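Local coordinates for fucolectin-related protein (Streptococcus pneumoniae, PDB 2WMF), which probably hydrolyses host blood-group carbohydrate antigens as the catalytic module of a family 98 glycoside hydrolase, at residues Glu68-Tyr73 against Phe316-Ile321; Pro114-Ile119 against Gly145-Glu150; Ala424-Asn429 against Val470-Asn475; Thr211-Ile216 against Thr244-Glu249. All coordinates share one frame; numbering follows the deposited sequence.

Overall arrangement
Contacts 1, 2 and 4 belong to a closed barrel of eight parallel strands, whereas contact 3 lies in one of the antiparallel sheets of the C-terminal region. Contacts 2 and 4 have centres about 20 Å apart but touch directly: Glu-150 OE1 forms a 2.8 Å salt bridge with Lys-212 NZ at the C-terminal ends of their strands, the end at which such barrels usually carry the active site. Contact 1, about 21 Å from contact 2 between centres, ties the chain before strand 74-79 to helix 307-322. It is equally far from contact 3 (nearest atoms about 6 Å apart), while contacts 2 and 3 lie on opposite sides of the chain's centre, about 36 Å apart between centres.

Contact 1: residues Glu68-Tyr73 against Phe316-Ile321; sequences EDVKPY and FFRHAI
Asp-69 and Arg-318 meet side-on, the carboxylate and guanidinium planes only 24° apart, so that two oxygens face two nitrogens. Arg-318 NE donates to Asp-69 OD2 at 2.9 Å and Arg-318 NH2 to Asp-69 OD1 at 3.0 Å, the latter nearly straight at 166°. Each oxygen uses its syn lone pair. The arginine chain is extended from CG to NE, which carries the guanidinium off the helix to the loop.

Beneath this pair the contact turns apolar. Val-70 divides its two methyls: CG1 leans on Phe-317 CD2 at 3.9 Å, and CG2 lies near Ile-321 CD1 at 4.2 Å. Tyr-73 runs obliquely past Ile-321, its CE2 reaching the branch methyl CG2 at 3.5 Å, while Tyr-73 CB rests on Phe-317 CE2 at 3.8 Å. The phenylalanine ring reaches the loop because its CG stands opposite the backbone N (chi1 -168°). Pro-72 CB covers one face of the tyrosine ring, and Leu-40 of strand 39-45 touches both Val-70 and Phe-317.

The two-bond salt bridge thus fixes the rotation of the guanidinium at the more exposed side of the contact, and hydrocarbon packing joins the loop leading into strand 74-79 to helix 307-322 of the barrel.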
loop_
_atom_site.group_PDB
_atom_site.type_symbol
_atom_site.label_atom_id
_atom_site.label_comp_id
_atom_site.label_asym_id
_atom_site.label_seq_id
_atom_site.Cartn_x
_atom_site.Cartn_y
_atom_site.Cartn_z
ATOM N N GLU A 68 15.140 13.851 3.412
ATOM C CA GLU A 68 15.339 14.814 2.336
ATOM C C GLU A 68 15.216 14.213 0.938
ATOM O O GLU A 68 14.694 14.865 0.043
ATOM C CB GLU A 68 16.682 15.495 2.492
ATOM C CG GLU A 68 16.700 16.555 3.575
ATOM C CD GLU A 68 15.554 17.581 3.539
ATOM O OE1 GLU A 68 15.371 18.303 2.504
ATOM O OE2 GLU A 68 14.879 17.683 4.587
ATOM N N ASP A 69 15.684 12.978 0.753
ATOM C CA ASP A 69 15.565 12.303 -0.558
ATOM C C ASP A 69 14.136 11.905 -0.904
ATOM O O ASP A 69 13.824 11.671 -2.074
ATOM C CB ASP A 69 16.470 11.082 -0.638
ATOM C CG ASP A 69 16.152 10.039 0.404
ATOM O OD1 ASP A 69 16.090 10.391 1.605
ATOM O OD2 ASP A 69 15.975 8.859 0.029
ATOM N N VAL A 70 13.277 11.837 0.123
ATOM C CA VAL A 70 11.886 11.442 -0.019
ATOM C C VAL A 70 10.967 12.655 -0.230
ATOM O O VAL A 70 9.942 12.536 -0.895
ATOM C CB VAL A 70 11.452 10.566 1.164
ATOM C CG1 VAL A 70 9.941 10.272 1.172
ATOM C CG2 VAL A 70 12.258 9.267 1.164
ATOM N N LYS A 71 11.330 13.801 0.351
ATOM C CA LYS A 71 10.530 15.011 0.238
ATOM C C LYS A 71 10.014 15.387 -1.172
ATOM O O LYS A 71 8.888 15.832 -1.303
ATOM C CB LYS A 71 11.248 16.201 0.904
ATOM C CG LYS A 71 11.189 16.266 2.440
ATOM C CD LYS A 71 11.776 17.589 2.946
ATOM C CE LYS A 71 11.470 17.882 4.407
ATOM N NZ LYS A 71 12.270 17.064 5.356
ATOM N N PRO A 72 10.839 15.243 -2.228
ATOM C CA PRO A 72 10.304 15.559 -3.552
ATOM C C PRO A 72 9.125 14.703 -4.016
ATOM O O PRO A 72 8.489 15.042 -5.011
ATOM C CB PRO A 72 11.519 15.352 -4.499
ATOM C CG PRO A 72 12.745 15.404 -3.597
ATOM C CD PRO A 72 12.272 14.885 -2.262
ATOM N N TYR A 73 8.882 13.593 -3.288
ATOM C CA TYR A 73 7.890 12.579 -3.608
ATOM C C TYR A 73 6.882 12.399 -2.472
ATOM O O TYR A 73 6.290 11.344 -2.349
ATOM C CB TYR A 73 8.617 11.254 -3.886
ATOM C CG TYR A 73 9.688 11.386 -4.936
ATOM C CD1 TYR A 73 9.357 11.497 -6.273
ATOM C CD2 TYR A 73 11.015 11.438 -4.566
ATOM C CE1 TYR A 73 10.340 11.641 -7.236
ATOM C CE2 TYR A 73 12.017 11.614 -5.523
ATOM C CZ TYR A 73 11.667 11.688 -6.849
ATOM O OH TYR A 73 12.674 11.852 -7.838
ATOM N N PHE A 316 10.780 0.785 1.745
ATOM C CA PHE A 316 10.108 0.312 0.547
ATOM C C PHE A 316 9.793 1.484 -0.379
ATOM O O PHE A 316 9.965 1.360 -1.581
ATOM C CB PHE A 316 8.897 -0.567 0.775
ATOM C CG PHE A 316 8.534 -1.286 -0.452
ATOM C CD1 PHE A 316 9.193 -2.461 -0.801
ATOM C CD2 PHE A 316 7.621 -0.739 -1.321
ATOM C CE1 PHE A 316 8.947 -3.073 -2.040
ATOM C CE2 PHE A 316 7.329 -1.381 -2.566
ATOM C CZ PHE A 316 8.000 -2.542 -2.904
ATOM N N PHE A 317 9.407 2.621 0.172
ATOM C CA PHE A 317 9.144 3.788 -0.666
ATOM C C PHE A 317 10.427 4.245 -1.402
ATOM O O PHE A 317 10.361 4.628 -2.605
ATOM C CB PHE A 317 8.526 4.930 0.111
ATOM C CG PHE A 317 7.992 6.025 -0.784
ATOM C CD1 PHE A 317 6.885 5.816 -1.589
ATOM C CD2 PHE A 317 8.639 7.242 -0.846
ATOM C CE1 PHE A 317 6.427 6.778 -2.429
ATOM C CE2 PHE A 317 8.170 8.239 -1.700
ATOM C CZ PHE A 317 7.073 7.999 -2.501
ATOM N N ARG A 318 11.574 4.179 -0.713
ATOM C CA ARG A 318 12.875 4.460 -1.346
ATOM C C ARG A 318 13.110 3.491 -2.515
ATOM O O ARG A 318 13.600 3.894 -3.587
ATOM C CB ARG A 318 14.031 4.430 -0.352
ATOM C CG ARG A 318 14.104 5.637 0.544
ATOM C CD ARG A 318 15.242 5.553 1.547
ATOM N NE ARG A 318 15.514 6.868 2.102
ATOM C CZ ARG A 318 15.918 7.093 3.329
ATOM N NH1 ARG A 318 16.104 6.099 4.181
ATOM N NH2 ARG A 318 16.130 8.325 3.716
ATOM N N HIS A 319 12.791 2.206 -2.327
ATOM C CA HIS A 319 12.859 1.253 -3.433
ATOM C C HIS A 319 12.044 1.748 -4.627
ATOM O O HIS A 319 12.515 1.690 -5.795
ATOM C CB HIS A 319 12.394 -0.158 -3.031
ATOM C CG HIS A 319 12.482 -1.136 -4.154
ATOM N ND1 HIS A 319 13.670 -1.713 -4.561
ATOM C CD2 HIS A 319 11.522 -1.629 -4.971
ATOM C CE1 HIS A 319 13.422 -2.544 -5.559
ATOM N NE2 HIS A 319 12.144 -2.471 -5.863
ATOM N N ALA A 320 10.835 2.222 -4.357
ATOM C CA ALA A 320 9.895 2.658 -5.400
ATOM C C ALA A 320 10.362 3.949 -6.119
ATOM O O ALA A 320 10.072 4.140 -7.307
ATOM C CB ALA A 320 8.486 2.843 -4.812
ATOM N N ILE A 321 11.095 4.813 -5.410
ATOM C CA ILE A 321 11.707 6.010 -6.029
ATOM C C ILE A 321 12.863 5.586 -6.937
ATOM O O ILE A 321 12.999 6.087 -8.059
ATOM C CB ILE A 321 12.227 7.036 -4.998
ATOM C CG1 ILE A 321 11.081 7.568 -4.122
ATOM C CG2 ILE A 321 12.955 8.209 -5.696
ATOM C CD1 ILE A 321 11.561 8.211 -2.817
#

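Contact 2: residues Pro114-Ile119 against Gly145-Glu150; sequences PVFLVI and GVLNIE
Gly-145 lies against the ring of Phe-116, whose CD1 comes obliquely to within 3.4 Å of Gly-145 C; lacking a side chain, the glycine lets the ring lie close to its backbone. Its O accepts from Leu-117 N at 3.2 Å, but its own N is buried without a partner in the model. Val-146 turns to the opposite face of the sheet. There its CG2 meets Ile-119 CD1 at 3.9 Å, a meeting aided by the first torsion of Ile-119 (chi1 71°), which swings CG1 between backbone N and carbonyl carbon. Leu-147 continues the parallel ladder: its N donates to Leu-117 O at 2.8 Å and its O accepts from Ile-119 N at 3.0 Å, this donor lying in the carbonyl plane. On the face shared with Phe-116 and Val-118, Leu-147 CD1 presses on Phe-116 CB at 3.5 Å and also touches Val-118 CG2. Ile-149 CD1 reaches that same valine methyl at 3.9 Å, the two side chains crossing at about a right angle.

The two strands twist by 38° and form the ends of a beta-alpha-beta unit whose connection is helix 130-139. Strands 74-79 and 176-180 continue the barrel on either side, and Tyr-101 of helix 95-111 packs on Leu-117 and Ile-119.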
loop_
_atom_site.group_PDB
_atom_site.type_symbol
_atom_site.label_atom_id
_atom_site.label_comp_id
_atom_site.label_asym_id
_atom_site.label_seq_id
_atom_site.Cartn_x
_atom_site.Cartn_y
_atom_site.Cartn_z
ATOM N N PRO A 114 3.847 20.765 1.114
ATOM C CA PRO A 114 2.720 20.339 0.247
ATOM C C PRO A 114 1.663 19.569 1.054
ATOM O O PRO A 114 2.018 18.661 1.808
ATOM C CB PRO A 114 3.386 19.446 -0.807
ATOM C CG PRO A 114 4.619 18.934 -0.176
ATOM C CD PRO A 114 5.092 20.031 0.788
ATOM N N VAL A 115 0.406 19.955 0.908
ATOM C CA VAL A 115 -0.673 19.330 1.626
ATOM C C VAL A 115 -1.865 18.934 0.758
ATOM O O VAL A 115 -2.117 19.517 -0.303
ATOM C CB VAL A 115 -1.151 20.212 2.811
ATOM C CG1 VAL A 115 -0.016 20.462 3.833
ATOM C CG2 VAL A 115 -1.781 21.541 2.298
ATOM N N PHE A 116 -2.591 17.909 1.245
ATOM C CA PHE A 116 -3.901 17.510 0.738
ATOM C C PHE A 116 -4.900 17.540 1.908
ATOM O O PHE A 116 -4.550 17.125 2.983
ATOM C CB PHE A 116 -3.841 16.046 0.234
ATOM C CG PHE A 116 -3.099 15.874 -1.072
ATOM C CD1 PHE A 116 -3.783 15.683 -2.247
ATOM C CD2 PHE A 116 -1.710 15.847 -1.088
ATOM C CE1 PHE A 116 -3.101 15.498 -3.459
ATOM C CE2 PHE A 116 -0.998 15.668 -2.308
ATOM C CZ PHE A 116 -1.711 15.520 -3.485
ATOM N N LEU A 117 -6.113 18.031 1.656
ATOM C CA LEU A 117 -7.173 18.129 2.660
ATOM C C LEU A 117 -8.157 16.980 2.481
ATOM O O LEU A 117 -8.592 16.714 1.374
ATOM C CB LEU A 117 -7.970 19.425 2.530
ATOM C CG LEU A 117 -7.241 20.763 2.522
ATOM C CD1 LEU A 117 -8.287 21.891 2.396
ATOM C CD2 LEU A 117 -6.384 20.859 3.765
ATOM N N VAL A 118 -8.509 16.313 3.577
ATOM C CA VAL A 118 -9.610 15.338 3.570
ATOM C C VAL A 118 -10.904 16.137 3.693
ATOM O O VAL A 118 -11.151 16.747 4.742
ATOM C CB VAL A 118 -9.528 14.330 4.722
ATOM C CG1 VAL A 118 -10.714 13.364 4.643
ATOM C CG2 VAL A 118 -8.154 13.569 4.734
ATOM N N ILE A 119 -11.677 16.179 2.618
ATOM C CA ILE A 119 -12.941 16.942 2.577
ATOM C C ILE A 119 -14.199 16.095 2.467
ATOM O O ILE A 119 -15.300 16.631 2.569
ATOM C CB ILE A 119 -12.944 18.047 1.498
ATOM C CG1 ILE A 119 -13.011 17.448 0.080
ATOM C CG2 ILE A 119 -11.670 18.979 1.685
ATOM C CD1 ILE A 119 -13.256 18.495 -0.980
ATOM N N GLY A 145 -4.321 19.154 -3.513
ATOM C CA GLY A 145 -5.501 18.356 -3.806
ATOM C C GLY A 145 -6.285 18.018 -2.565
ATOM O O GLY A 145 -6.059 18.568 -1.477
ATOM N N VAL A 146 -7.215 17.078 -2.741
ATOM C CA VAL A 146 -8.139 16.705 -1.672
ATOM C C VAL A 146 -8.370 15.186 -1.689
ATOM O O VAL A 146 -8.135 14.537 -2.699
ATOM C CB VAL A 146 -9.489 17.440 -1.761
ATOM C CG1 VAL A 146 -9.242 18.944 -1.652
ATOM C CG2 VAL A 146 -10.281 17.092 -3.041
ATOM N N LEU A 147 -8.888 14.678 -0.577
ATOM C CA LEU A 147 -9.163 13.258 -0.388
ATOM C C LEU A 147 -10.616 13.005 0.020
ATOM O O LEU A 147 -11.212 13.786 0.787
ATOM C CB LEU A 147 -8.280 12.684 0.691
ATOM C CG LEU A 147 -6.780 12.643 0.387
ATOM C CD1 LEU A 147 -5.983 13.520 1.346
ATOM C CD2 LEU A 147 -6.302 11.167 0.359
ATOM N N ASN A 148 -11.148 11.906 -0.534
ATOM C CA ASN A 148 -12.373 11.286 -0.090
ATOM C C ASN A 148 -11.941 9.922 0.448
ATOM O O ASN A 148 -11.303 9.138 -0.272
ATOM C CB ASN A 148 -13.299 11.106 -1.281
ATOM C CG ASN A 148 -14.624 10.441 -0.941
ATOM O OD1 ASN A 148 -14.872 10.069 0.205
ATOM N ND2 ASN A 148 -15.498 10.309 -1.948
ATOM N N ILE A 149 -12.297 9.636 1.687
ATOM C CA ILE A 149 -11.843 8.418 2.361
ATOM C C ILE A 149 -12.994 7.701 3.036
ATOM O O ILE A 149 -13.663 8.305 3.850
ATOM C CB ILE A 149 -10.753 8.758 3.448
ATOM C CG1 ILE A 149 -9.548 9.474 2.839
ATOM C CG2 ILE A 149 -10.234 7.462 4.129
ATOM C CD1 ILE A 149 -8.433 9.827 3.845
ATOM N N GLU A 150 -13.205 6.424 2.679
ATOM C CA GLU A 150 -13.999 5.458 3.475
ATOM C C GLU A 150 -15.512 5.691 3.461
ATOM O O GLU A 150 -16.026 6.475 4.237
ATOM C CB GLU A 150 -13.556 5.392 4.935
ATOM C CG GLU A 150 -14.221 4.262 5.703
ATOM C CD GLU A 150 -13.792 4.280 7.178
ATOM O OE1 GLU A 150 -12.562 4.271 7.487
ATOM O OE2 GLU A 150 -14.705 4.366 8.036
#

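Contact 3: residues Ala424-Asn429 against Val470-Asn475; sequences AQRVGN and VKENPN
The backbones meet at one point, where Glu-472 N donates to Asn-429 O at 2.9 Å with an almost straight N-H...O angle of 169°. The Asn-429 side chain answers this bond: its ND2 donates to Glu-472 O at 2.8 Å, arriving from above the carbonyl plane, so the two residues are joined in both directions. With CG set between its backbone N and carbonyl carbon (chi1 61°), the asparagine brings its amide to that oxygen.

Arg-426 approaches Glu-472 end-on. Both NH1, at 2.8 Å, and NH2, at 3.0 Å, converge on the single oxygen Glu-472 OE2, and the guanidinium and carboxylate planes stand 87° apart. A bend at the second torsion of the arginine brings NE to Gly-428 O at 3.0 Å, and Asn-429 C lies 3.4 Å above one guanidinium face. All three guanidinium nitrogens therefore have an acceptor, which fixes the group's rotation. The carboxylate has further partners in Thr-452 OG1, bonded to OE1, and Tyr-451 N, bonded to OE2.

Strand 430-434 lies between strands 423-427 and 467-472. The Asn-429 to Glu-472 bond ends its antiparallel pairing with 467-472, at the tight turn of hairpin 423-427/430-434, while Arg-426 reaches across from the outer strand. Strand 477-482 continues the sheet beyond Glu-472.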
loop_
_atom_site.group_PDB
_atom_site.type_symbol
_atom_site.label_atom_id
_atom_site.label_comp_id
_atom_site.label_asym_id
_atom_site.label_seq_id
_atom_site.Cartn_x
_atom_site.Cartn_y
_atom_site.Cartn_z
ATOM N N ALA A 424 6.211 -15.504 -5.108
ATOM C CA ALA A 424 7.189 -14.877 -6.022
ATOM C C ALA A 424 6.511 -14.431 -7.305
ATOM O O ALA A 424 5.681 -15.146 -7.860
ATOM C CB ALA A 424 8.384 -15.795 -6.341
ATOM N N GLN A 425 6.887 -13.239 -7.749
ATOM C CA GLN A 425 6.363 -12.594 -8.943
ATOM C C GLN A 425 7.542 -12.105 -9.794
ATOM O O GLN A 425 8.401 -11.418 -9.297
ATOM C CB GLN A 425 5.463 -11.413 -8.584
ATOM C CG GLN A 425 4.827 -10.789 -9.783
ATOM C CD GLN A 425 4.034 -9.495 -9.524
ATOM O OE1 GLN A 425 3.414 -8.945 -10.474
ATOM N NE2 GLN A 425 4.004 -9.019 -8.239
ATOM N N ARG A 426 7.535 -12.450 -11.080
ATOM C CA ARG A 426 8.533 -11.929 -12.026
ATOM C C ARG A 426 8.021 -10.599 -12.588
ATOM O O ARG A 426 6.879 -10.499 -13.045
ATOM C CB ARG A 426 8.832 -12.935 -13.089
ATOM C CG ARG A 426 10.008 -12.514 -13.966
ATOM C CD ARG A 426 11.329 -12.702 -13.281
ATOM N NE ARG A 426 12.384 -12.174 -14.144
ATOM C CZ ARG A 426 13.679 -12.340 -13.929
ATOM N NH1 ARG A 426 14.132 -12.933 -12.814
ATOM N NH2 ARG A 426 14.557 -11.825 -14.778
ATOM N N VAL A 427 8.849 -9.572 -12.425
ATOM C CA VAL A 427 8.548 -8.202 -12.855
ATOM C C VAL A 427 9.741 -7.742 -13.679
ATOM O O VAL A 427 10.747 -7.373 -13.123
ATOM C CB VAL A 427 8.319 -7.288 -11.643
ATOM C CG1 VAL A 427 8.010 -5.863 -12.080
ATOM C CG2 VAL A 427 7.188 -7.836 -10.757
ATOM N N GLY A 428 9.635 -7.820 -15.004
ATOM C CA GLY A 428 10.767 -7.480 -15.855
ATOM C C GLY A 428 11.974 -8.334 -15.525
ATOM O O GLY A 428 11.859 -9.554 -15.512
ATOM N N ASN A 429 13.105 -7.700 -15.199
ATOM C CA ASN A 429 14.341 -8.429 -14.871
ATOM C C ASN A 429 14.522 -8.662 -13.389
ATOM O O ASN A 429 15.631 -8.899 -12.946
ATOM C CB ASN A 429 15.589 -7.714 -15.442
ATOM C CG ASN A 429 15.792 -6.307 -14.894
ATOM O OD1 ASN A 429 14.853 -5.564 -14.693
ATOM N ND2 ASN A 429 17.036 -5.925 -14.712
ATOM N N VAL A 470 15.063 -9.374 -5.978
ATOM C CA VAL A 470 16.300 -9.777 -6.660
ATOM C C VAL A 470 16.275 -9.213 -8.081
ATOM O O VAL A 470 15.402 -9.578 -8.889
ATOM C CB VAL A 470 16.465 -11.346 -6.716
ATOM C CG1 VAL A 470 17.734 -11.750 -7.529
ATOM C CG2 VAL A 470 16.431 -11.989 -5.313
ATOM N N LYS A 471 17.209 -8.315 -8.371
ATOM C CA LYS A 471 17.335 -7.739 -9.706
ATOM C C LYS A 471 18.519 -8.356 -10.461
ATOM O O LYS A 471 19.653 -8.403 -9.940
ATOM C CB LYS A 471 17.532 -6.222 -9.612
ATOM C CG LYS A 471 17.616 -5.545 -10.979
ATOM C CD LYS A 471 17.707 -4.008 -10.911
ATOM C CE LYS A 471 16.383 -3.382 -11.292
ATOM N NZ LYS A 471 16.442 -1.844 -11.218
ATOM N N GLU A 472 18.250 -8.808 -11.686
ATOM C CA GLU A 472 19.296 -9.341 -12.555
ATOM C C GLU A 472 19.787 -8.248 -13.489
ATOM O O GLU A 472 19.093 -7.859 -14.430
ATOM C CB GLU A 472 18.773 -10.522 -13.355
ATOM C CG GLU A 472 18.215 -11.655 -12.482
ATOM C CD GLU A 472 17.980 -12.934 -13.298
ATOM O OE1 GLU A 472 18.995 -13.545 -13.685
ATOM O OE2 GLU A 472 16.814 -13.333 -13.558
ATOM N N ASN A 473 20.989 -7.736 -13.210
ATOM C CA ASN A 473 21.694 -6.872 -14.145
ATOM C C ASN A 473 22.460 -7.781 -15.081
ATOM O O ASN A 473 22.497 -8.998 -14.876
ATOM C CB ASN A 473 22.602 -5.903 -13.407
ATOM C CG ASN A 473 21.808 -4.914 -12.557
ATOM O OD1 ASN A 473 22.051 -4.772 -11.327
ATOM N ND2 ASN A 473 20.887 -4.199 -13.200
ATOM N N PRO A 474 23.030 -7.211 -16.152
ATOM C CA PRO A 474 23.785 -8.079 -17.040
ATOM C C PRO A 474 24.859 -8.953 -16.389
ATOM O O PRO A 474 24.949 -10.138 -16.687
ATOM C CB PRO A 474 24.382 -7.093 -18.068
ATOM C CG PRO A 474 23.318 -6.027 -18.193
ATOM C CD PRO A 474 22.895 -5.836 -16.710
ATOM N N ASN A 475 25.621 -8.373 -15.470
ATOM C CA ASN A 475 26.772 -9.066 -14.897
ATOM C C ASN A 475 26.863 -9.039 -13.383
ATOM O O ASN A 475 27.901 -9.371 -12.833
ATOM C CB ASN A 475 28.060 -8.582 -15.557
ATOM C CG ASN A 475 28.175 -9.069 -16.975
ATOM O OD1 ASN A 475 28.727 -10.190 -17.262
ATOM N ND2 ASN A 475 27.644 -8.298 -17.864
#

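Contact 4: residues Thr211-Ile216 against Thr244-Glu249; sequences TKNTPI and TWKWWE
Thr-214 and Lys-246 bring their backbones closest, 4.9 Å between CA atoms, where a type I beta turn from Asn-213 to Ile-216 faces the first turn of helix 245-249. Both belong to the (beta/alpha)8 barrel: the turn follows strand 207-212 and the short helix follows strand 237-243, at the C-terminal ends of these adjacent strands.

Ile-216, with left-handed helical backbone angles, sends its side chain to the helix. Its CD1 lies 3.7 Å from Glu-249 CB and 3.6 Å from Glu-249 O, while the branch methyl CG2 rests 4.0 Å from Lys-246 CB. The two side chains, Ile-216 and Glu-249, pass each other at a slant, and Glu-249 CG approaches Thr-214 O at 3.3 Å. Within the turn segment, Lys-212 NZ bonds Thr-214 OG1 at 2.8 Å, and that hydroxyl also pairs with Asp-243 OD2.

Lys-246 folds back, bent at its last two torsions (chi3 61°), toward Asn-213. Its ammonium also meets Asp-243 O and forms a salt bridge with Glu-278, whose other oxygen takes Asn-213 ND2. Across the contact itself, Lys-246 NZ stands 2.9 Å from Asn-213 OD1, donating from above the amide carbonyl plane by 39°.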
loop_
_atom_site.group_PDB
_atom_site.type_symbol
_atom_site.label_atom_id
_atom_site.label_comp_id
_atom_site.label_asym_id
_atom_site.label_seq_id
_atom_site.Cartn_x
_atom_site.Cartn_y
_atom_site.Cartn_z
ATOM N N THR A 211 -7.178 1.809 -2.860
ATOM C CA THR A 211 -7.805 0.857 -1.989
ATOM C C THR A 211 -7.787 1.351 -0.526
ATOM O O THR A 211 -7.119 2.314 -0.162
ATOM C CB THR A 211 -7.075 -0.528 -2.077
ATOM O OG1 THR A 211 -5.785 -0.415 -1.445
ATOM C CG2 THR A 211 -6.896 -1.001 -3.550
ATOM N N LYS A 212 -8.508 0.645 0.317
ATOM C CA LYS A 212 -8.465 0.864 1.776
ATOM C C LYS A 212 -8.967 -0.395 2.490
ATOM O O LYS A 212 -10.170 -0.540 2.777
ATOM C CB LYS A 212 -9.306 2.061 2.189
ATOM C CG LYS A 212 -9.202 2.400 3.706
ATOM C CD LYS A 212 -9.956 3.660 4.134
ATOM C CE LYS A 212 -9.507 4.073 5.554
ATOM N NZ LYS A 212 -10.176 3.227 6.584
ATOM N N ASN A 213 -8.019 -1.282 2.801
ATOM C CA ASN A 213 -8.342 -2.672 3.179
ATOM C C ASN A 213 -8.725 -2.951 4.644
ATOM O O ASN A 213 -8.763 -4.110 5.085
ATOM C CB ASN A 213 -7.278 -3.622 2.642
ATOM C CG ASN A 213 -5.927 -3.418 3.221
ATOM O OD1 ASN A 213 -5.724 -2.607 4.141
ATOM N ND2 ASN A 213 -4.944 -4.168 2.671
ATOM N N THR A 214 -9.118 -1.900 5.329
ATOM C CA THR A 214 -9.700 -1.948 6.672
ATOM C C THR A 214 -10.792 -3.020 6.899
ATOM O O THR A 214 -10.749 -3.682 7.953
ATOM C CB THR A 214 -10.335 -0.559 7.000
ATOM O OG1 THR A 214 -9.470 0.508 6.550
ATOM C CG2 THR A 214 -10.624 -0.398 8.506
ATOM N N PRO A 215 -11.794 -3.111 5.996
ATOM C CA PRO A 215 -12.946 -3.966 6.311
ATOM C C PRO A 215 -12.742 -5.464 6.093
ATOM O O PRO A 215 -13.711 -6.236 6.168
ATOM C CB PRO A 215 -14.048 -3.432 5.391
ATOM C CG PRO A 215 -13.272 -3.023 4.138
ATOM C CD PRO A 215 -12.005 -2.424 4.692
ATOM N N ILE A 216 -11.489 -5.877 5.844
ATOM C CA ILE A 216 -11.117 -7.290 5.840
ATOM C C ILE A 216 -12.027 -8.138 4.982
ATOM O O ILE A 216 -12.535 -9.203 5.396
ATOM C CB ILE A 216 -10.881 -7.878 7.277
ATOM C CG1 ILE A 216 -12.091 -7.764 8.192
ATOM C CG2 ILE A 216 -9.677 -7.231 7.924
ATOM C CD1 ILE A 216 -11.950 -8.646 9.431
ATOM N N THR A 244 -3.450 -0.531 9.281
ATOM C CA THR A 244 -3.083 -1.529 10.326
ATOM C C THR A 244 -4.259 -1.801 11.296
ATOM O O THR A 244 -4.197 -2.749 12.077
ATOM C CB THR A 244 -1.844 -1.132 11.106
ATOM O OG1 THR A 244 -2.082 0.090 11.797
ATOM C CG2 THR A 244 -0.588 -0.989 10.148
ATOM N N TRP A 245 -5.329 -0.996 11.203
ATOM C CA TRP A 245 -6.589 -1.336 11.888
ATOM C C TRP A 245 -7.117 -2.701 11.421
ATOM O O TRP A 245 -7.927 -3.327 12.121
ATOM C CB TRP A 245 -7.673 -0.265 11.675
ATOM C CG TRP A 245 -7.636 0.925 12.583
ATOM C CD1 TRP A 245 -7.176 2.179 12.297
ATOM C CD2 TRP A 245 -8.158 0.988 13.916
ATOM N NE1 TRP A 245 -7.352 3.007 13.370
ATOM C CE2 TRP A 245 -7.985 2.320 14.372
ATOM C CE3 TRP A 245 -8.767 0.068 14.757
ATOM C CZ2 TRP A 245 -8.355 2.736 15.664
ATOM C CZ3 TRP A 245 -9.164 0.487 16.042
ATOM C CH2 TRP A 245 -8.933 1.811 16.475
ATOM N N LYS A 246 -6.688 -3.181 10.245
ATOM C CA LYS A 246 -7.076 -4.566 9.838
ATOM C C LYS A 246 -6.726 -5.583 10.951
ATOM O O LYS A 246 -7.449 -6.608 11.132
ATOM C CB LYS A 246 -6.471 -4.974 8.498
ATOM C CG LYS A 246 -4.974 -5.342 8.500
ATOM C CD LYS A 246 -4.520 -5.930 7.173
ATOM C CE LYS A 246 -4.694 -4.992 6.000
ATOM N NZ LYS A 246 -3.948 -3.703 6.099
ATOM N N TRP A 247 -5.615 -5.332 11.638
ATOM C CA TRP A 247 -5.123 -6.260 12.652
ATOM C C TRP A 247 -6.175 -6.371 13.792
ATOM O O TRP A 247 -6.502 -7.475 14.279
ATOM C CB TRP A 247 -3.731 -5.840 13.162
ATOM C CG TRP A 247 -2.883 -6.944 13.715
ATOM C CD1 TRP A 247 -2.640 -7.187 15.016
ATOM C CD2 TRP A 247 -2.124 -7.910 12.978
ATOM N NE1 TRP A 247 -1.769 -8.257 15.170
ATOM C CE2 TRP A 247 -1.470 -8.744 13.919
ATOM C CE3 TRP A 247 -1.915 -8.147 11.608
ATOM C CZ2 TRP A 247 -0.599 -9.770 13.526
ATOM C CZ3 TRP A 247 -1.073 -9.181 11.235
ATOM C CH2 TRP A 247 -0.443 -9.983 12.174
ATOM N N TRP A 248 -6.727 -5.224 14.170
ATOM C CA TRP A 248 -7.843 -5.115 15.162
ATOM C C TRP A 248 -9.115 -5.758 14.620
ATOM O O TRP A 248 -9.790 -6.508 15.328
ATOM C CB TRP A 248 -8.085 -3.644 15.475
ATOM C CG TRP A 248 -9.164 -3.392 16.490
ATOM C CD1 TRP A 248 -9.030 -3.367 17.856
ATOM C CD2 TRP A 248 -10.525 -3.117 16.205
ATOM N NE1 TRP A 248 -10.255 -3.096 18.433
ATOM C CE2 TRP A 248 -11.181 -2.927 17.437
ATOM C CE3 TRP A 248 -11.264 -2.993 15.021
ATOM C CZ2 TRP A 248 -12.528 -2.639 17.527
ATOM C CZ3 TRP A 248 -12.621 -2.690 15.119
ATOM C CH2 TRP A 248 -13.239 -2.532 16.374
ATOM N N GLU A 249 -9.436 -5.515 13.350
ATOM C CA GLU A 249 -10.651 -6.098 12.740
ATOM C C GLU A 249 -10.617 -7.645 12.789
ATOM O O GLU A 249 -11.659 -8.290 12.964
ATOM C CB GLU A 249 -10.821 -5.605 11.304
ATOM C CG GLU A 249 -11.115 -4.089 11.171
ATOM C CD GLU A 249 -12.545 -3.688 11.538
ATOM O OE1 GLU A 249 -13.398 -4.590 11.784
ATOM O OE2 GLU A 249 -12.792 -2.428 11.554
#